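Local coordinates for Lmo0488 protein (Listeria monocytogenes serovar 1/2a, PDB 5TED) that binds shikimate through its effector-binding domain and, as a LysR-type transcriptional regulator, probably binds DNA to activate genes of protocatechuate biosynthesis, at residues V80-E85 against G150-P155; I106-T111 against E136-M141. All coordinates share one frame; numbering follows the deposited sequence.

Contact 1. Residues V80-E85 against G150-P155; sequences VVVVAE and GISIMP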
# COMPACT_ATOMS: atom_id res chain seq x y z
N VAL A 80 -8.47 15.95 4.09
CA VAL A 80 -8.03 16.59 5.33
C VAL A 80 -6.57 16.99 5.17
O VAL A 80 -5.86 16.51 4.29
CB VAL A 80 -8.19 15.67 6.56
CG1 VAL A 80 -9.64 15.48 6.91
CG2 VAL A 80 -7.49 14.30 6.32
N VAL A 81 -6.11 17.86 6.07
CA VAL A 81 -4.69 18.18 6.18
C VAL A 81 -4.14 17.45 7.40
O VAL A 81 -4.76 17.48 8.48
CB VAL A 81 -4.46 19.70 6.25
CG1 VAL A 81 -3.03 20.00 6.64
CG2 VAL A 81 -4.77 20.35 4.90
N VAL A 82 -3.00 16.78 7.23
CA VAL A 82 -2.38 15.95 8.25
C VAL A 82 -1.00 16.52 8.56
O VAL A 82 -0.21 16.78 7.65
CB VAL A 82 -2.30 14.47 7.82
CG1 VAL A 82 -1.85 13.61 8.97
CG2 VAL A 82 -3.65 14.01 7.28
N VAL A 83 -0.71 16.70 9.85
CA VAL A 83 0.52 17.34 10.29
C VAL A 83 1.05 16.55 11.47
O VAL A 83 0.30 15.85 12.15
CB VAL A 83 0.30 18.83 10.67
CG1 VAL A 83 -0.35 19.58 9.51
CG2 VAL A 83 -0.56 18.95 11.93
N ALA A 84 2.37 16.63 11.69
CA ALA A 84 2.93 15.96 12.85
C ALA A 84 2.27 16.52 14.11
O ALA A 84 1.80 17.65 14.15
CB ALA A 84 4.45 16.14 12.90
N GLU A 85 2.25 15.70 15.16
CA GLU A 85 1.48 16.06 16.35
C GLU A 85 2.03 17.28 17.07
O GLU A 85 1.30 17.89 17.85
CB GLU A 85 1.39 14.83 17.26
CG GLU A 85 2.68 14.39 17.92
CD GLU A 85 2.50 13.13 18.76
OE1 GLU A 85 3.52 12.57 19.21
OE2 GLU A 85 1.35 12.68 18.95
N GLY A 150 7.13 16.44 6.72
CA GLY A 150 6.34 17.40 5.97
C GLY A 150 4.91 17.34 6.48
O GLY A 150 4.60 16.62 7.43
N ILE A 151 4.04 18.10 5.82
CA ILE A 151 2.60 18.00 6.04
C ILE A 151 1.98 17.39 4.80
O ILE A 151 2.63 17.24 3.76
CB ILE A 151 1.95 19.36 6.37
CG1 ILE A 151 2.00 20.31 5.16
CG2 ILE A 151 2.57 19.99 7.63
CD1 ILE A 151 1.17 21.59 5.38
N SER A 152 0.69 17.07 4.88
CA SER A 152 0.05 16.52 3.68
C SER A 152 -1.43 16.88 3.65
O SER A 152 -2.04 17.20 4.67
CB SER A 152 0.24 15.00 3.61
OG SER A 152 -0.65 14.34 4.50
N ILE A 153 -2.00 16.83 2.44
CA ILE A 153 -3.44 16.78 2.22
C ILE A 153 -3.75 15.41 1.64
O ILE A 153 -3.11 14.99 0.67
CB ILE A 153 -3.91 17.90 1.28
CG1 ILE A 153 -5.41 17.78 0.99
CG2 ILE A 153 -3.14 17.85 -0.03
CD1 ILE A 153 -5.97 18.95 0.18
N MET A 154 -4.71 14.70 2.22
CA MET A 154 -4.95 13.31 1.84
C MET A 154 -6.35 12.92 2.29
O MET A 154 -6.98 13.65 3.06
CB MET A 154 -3.90 12.37 2.45
CG MET A 154 -3.90 12.32 3.96
SD MET A 154 -2.46 11.48 4.68
CE MET A 154 -2.60 9.85 3.92
N PRO A 155 -6.86 11.78 1.84
CA PRO A 155 -8.18 11.33 2.30
C PRO A 155 -8.15 11.00 3.78
O PRO A 155 -7.19 10.44 4.30
CB PRO A 155 -8.46 10.06 1.47
CG PRO A 155 -7.41 9.98 0.45
CD PRO A 155 -6.23 10.80 0.94
O HOH W 1 4.18 17.67 9.75

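Contact 2. Residues I106-T111 against E136-M141; sequences IFFSDT and EEDTAM. With SKM ((3R,4S,5R)-3,4,5-trihydroxycyclohex-1-ene-1-carboxylic acid), chain D.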
# COMPACT_ATOMS: atom_id res chain seq x y z
N ILE A 106 4.40 16.71 1.75
CA ILE A 106 4.55 15.38 1.17
C ILE A 106 3.36 15.25 0.23
O ILE A 106 2.22 15.11 0.68
CB ILE A 106 4.54 14.29 2.25
CG1 ILE A 106 5.74 14.47 3.19
CG2 ILE A 106 4.52 12.90 1.61
CD1 ILE A 106 5.43 14.10 4.60
N PHE A 107 3.62 15.38 -1.06
CA PHE A 107 2.60 15.52 -2.09
C PHE A 107 2.38 14.21 -2.82
O PHE A 107 3.28 13.37 -2.91
CB PHE A 107 3.03 16.60 -3.10
CG PHE A 107 1.95 17.59 -3.46
CD1 PHE A 107 1.50 18.51 -2.54
CD2 PHE A 107 1.42 17.62 -4.75
CE1 PHE A 107 0.52 19.44 -2.88
CE2 PHE A 107 0.44 18.54 -5.09
CZ PHE A 107 -0.01 19.45 -4.15
N PHE A 108 1.16 14.01 -3.33
CA PHE A 108 0.90 12.85 -4.17
C PHE A 108 1.59 12.99 -5.51
O PHE A 108 1.61 14.07 -6.11
CB PHE A 108 -0.60 12.67 -4.39
CG PHE A 108 -1.32 12.02 -3.23
CD1 PHE A 108 -1.10 10.69 -2.92
CD2 PHE A 108 -2.17 12.77 -2.43
CE1 PHE A 108 -1.74 10.10 -1.84
CE2 PHE A 108 -2.81 12.18 -1.35
CZ PHE A 108 -2.60 10.85 -1.05
N SER A 109 2.16 11.89 -6.00
CA SER A 109 2.80 11.89 -7.31
C SER A 109 1.75 12.04 -8.42
O SER A 109 0.55 11.91 -8.19
CB SER A 109 3.58 10.60 -7.53
OG SER A 109 2.71 9.49 -7.43
N ASP A 110 2.24 12.30 -9.64
CA ASP A 110 1.39 12.51 -10.81
C ASP A 110 0.55 11.29 -11.15
O ASP A 110 -0.45 11.43 -11.86
CB ASP A 110 2.25 12.85 -12.03
CG ASP A 110 3.08 14.09 -11.84
OD1 ASP A 110 2.73 14.94 -11.00
OD2 ASP A 110 4.12 14.20 -12.52
N THR A 111 0.95 10.09 -10.71
CA THR A 111 0.15 8.90 -10.97
C THR A 111 -1.16 8.90 -10.20
O THR A 111 -2.06 8.11 -10.52
CB THR A 111 0.96 7.65 -10.63
OG1 THR A 111 1.37 7.70 -9.25
CG2 THR A 111 2.20 7.53 -11.51
N GLU A 136 3.31 7.96 -3.61
CA GLU A 136 2.11 7.47 -4.28
C GLU A 136 1.08 6.91 -3.31
O GLU A 136 -0.10 7.26 -3.39
CB GLU A 136 2.47 6.40 -5.31
CG GLU A 136 1.23 5.83 -5.99
CD GLU A 136 1.55 4.90 -7.15
OE1 GLU A 136 1.43 3.67 -6.96
OE2 GLU A 136 1.94 5.41 -8.23
N GLU A 137 1.50 6.08 -2.37
CA GLU A 137 0.58 5.33 -1.53
C GLU A 137 0.40 6.01 -0.17
O GLU A 137 1.28 6.71 0.32
CB GLU A 137 1.08 3.90 -1.39
CG GLU A 137 0.21 3.02 -0.57
CD GLU A 137 0.68 2.95 0.85
OE1 GLU A 137 1.81 3.43 1.11
OE2 GLU A 137 -0.08 2.42 1.69
N ASP A 138 -0.78 5.79 0.44
CA ASP A 138 -1.20 6.64 1.56
C ASP A 138 -0.45 6.32 2.84
O ASP A 138 -0.14 7.23 3.61
CB ASP A 138 -2.70 6.51 1.78
CG ASP A 138 -3.47 6.67 0.49
OD1 ASP A 138 -3.49 5.70 -0.29
OD2 ASP A 138 -3.99 7.77 0.24
N THR A 139 -0.15 5.04 3.11
CA THR A 139 0.54 4.78 4.36
C THR A 139 1.95 5.35 4.34
O THR A 139 2.43 5.83 5.37
CB THR A 139 0.55 3.28 4.70
OG1 THR A 139 1.47 2.60 3.86
CG2 THR A 139 -0.83 2.69 4.46
N ALA A 140 2.61 5.36 3.16
CA ALA A 140 3.92 6.01 3.05
C ALA A 140 3.80 7.51 3.34
O ALA A 140 4.73 8.12 3.90
CB ALA A 140 4.52 5.78 1.67
N MET A 141 2.69 8.12 2.94
CA MET A 141 2.49 9.55 3.18
C MET A 141 2.33 9.85 4.66
O MET A 141 3.06 10.68 5.22
CB MET A 141 1.28 10.04 2.38
CG MET A 141 0.92 11.53 2.59
SD MET A 141 -0.31 12.05 1.36
CE MET A 141 0.61 12.15 -0.15
O12 SKM D . -4.21 5.92 -2.72
C8 SKM D . -3.58 7.12 -3.14
C6 SKM D . -2.98 6.98 -4.37
O7 SKM D . -2.36 8.19 -4.80
C5 SKM D . -4.04 6.58 -5.58
C4 SKM D . -5.21 7.47 -5.62
C1 SKM D . -6.10 7.57 -6.87
O2 SKM D . -5.63 7.19 -7.98
O3 SKM D . -7.27 8.04 -6.79
C10 SKM D . -5.61 8.29 -4.31
C9 SKM D . -4.72 8.36 -3.18
O11 SKM D . -5.48 8.29 -2.04

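Contact 1. Residues V80-E85 against G150-P155
Val80 and Met154, and two residues on Val82 and Ser152, form the hydrogen-bonded pairs of an antiparallel two-strand contact, with Val81 and Ile153 as the non-hydrogen-bonded pair between them. The strands belong to the mixed sheet of the periplasmic-binding-protein-like LysR effector-binding domain. Each hydrogen-bonded pair is joined in both directions: Val80 N gives to Met154 O at 2.9 Å, and Met154 N gives back to Val80 O; the Val82 N to Ser152 O bond of 2.8 Å is answered by Ser152 N to Val82 O. The N-to-C directions of 80-84 and 152-155 make 128°, well short of straight antiparallel, so the pair is strongly twisted. Beyond Ser152 a water takes over, accepting from Ala84 N and donating to Gly150 O.

Followed outward, Val82 first meets Ser152 OG with its CB, at 3.7 Å. With CG1 anti to the backbone N (chi1 -172°), CG2 is left beside that nitrogen and touches Met154 CG at 3.7 Å and Met154 SD at 3.8 Å. The Val82 side chain also packs on Val165 of strand 165-170, which flanks 80-84 on its other edge through backbone bonds of Leu168 to Val81 and Lys166 to Val83. Val83 CG1 and Ile151 CG2 press together at 3.5 Å, a tight fit between side chains that run alongside each other. Pro155, ending 150-155, lies in the shikimate pocket. The chemistry is that of a buried apolar seam whose polarity is met almost wholly by main-chain bonds; Ser152 OG, buried with no partner in the model, probably carries an energetic cost.

Contact 2. Residues I106-T111 against E136-M141
Thr111 OG1 holds two hydrogen bonds: it donates to Glu136 OE2 at 2.6 Å and accepts from Ser109 OG at 2.9 Å. In this periplasmic-binding-protein-like effector domain, the contact joins the end of strand 104-108 to the start of helix 138-146, where the bound shikimate lies. Thr111 OG1 meets the Glu136 carboxylate on its anti side, 22° out of plane, while Glu136 OE1 is held by Tyr11. Glu136 contributes its carbonyl, which accepts from shikimate O7 at 2.8 Å and also lies in the plane of the Phe108 ring, at its edge. Asp138, in the first turn of the helix, takes two ligand hydroxyls, O12 on OD1 at 2.5 Å and O11 on OD2 at 2.8 Å, which fixes the rotation of its carboxylate. Glu137 is the N-cap of that helix, its OE1 accepting from Ala140 N at 2.9 Å. The backbone nitrogens of Glu136 and Glu137 bond to Gln40 of the second subunit. Across the Phe108 ring plane from shikimate O7, Met141 makes a Met-aromatic contact; the Met141 chain is extended as far as SD and then bends (chi3 -73°), setting CE over the ring centre, 3.3 Å from the Phe108 centroid.

Contact 2 is nested inside the chain loop closed by contact 1: the order is 80-85, 106-111, 136-141, 150-155. Their centres lie 12 Å apart in the same LysR substrate-binding domain, and strand 152-155 is the next element after helix 138-146. The two contacts touch, Ile151 O probably accepting from Ile106 N at 2.7 Å, so the backbone of 104-108 is tied to the segment that pairs with 80-85. Met141 also packs on Ser152 and Met154, so the helix rests on the strand through a side chain it uses in contact 2. Contact 2 supplies Phe108, Glu136 and Asp138 to the shikimate pocket, contact 1 Pro155, so strand 152-155 ends at the effector pocket that contact 2 lines.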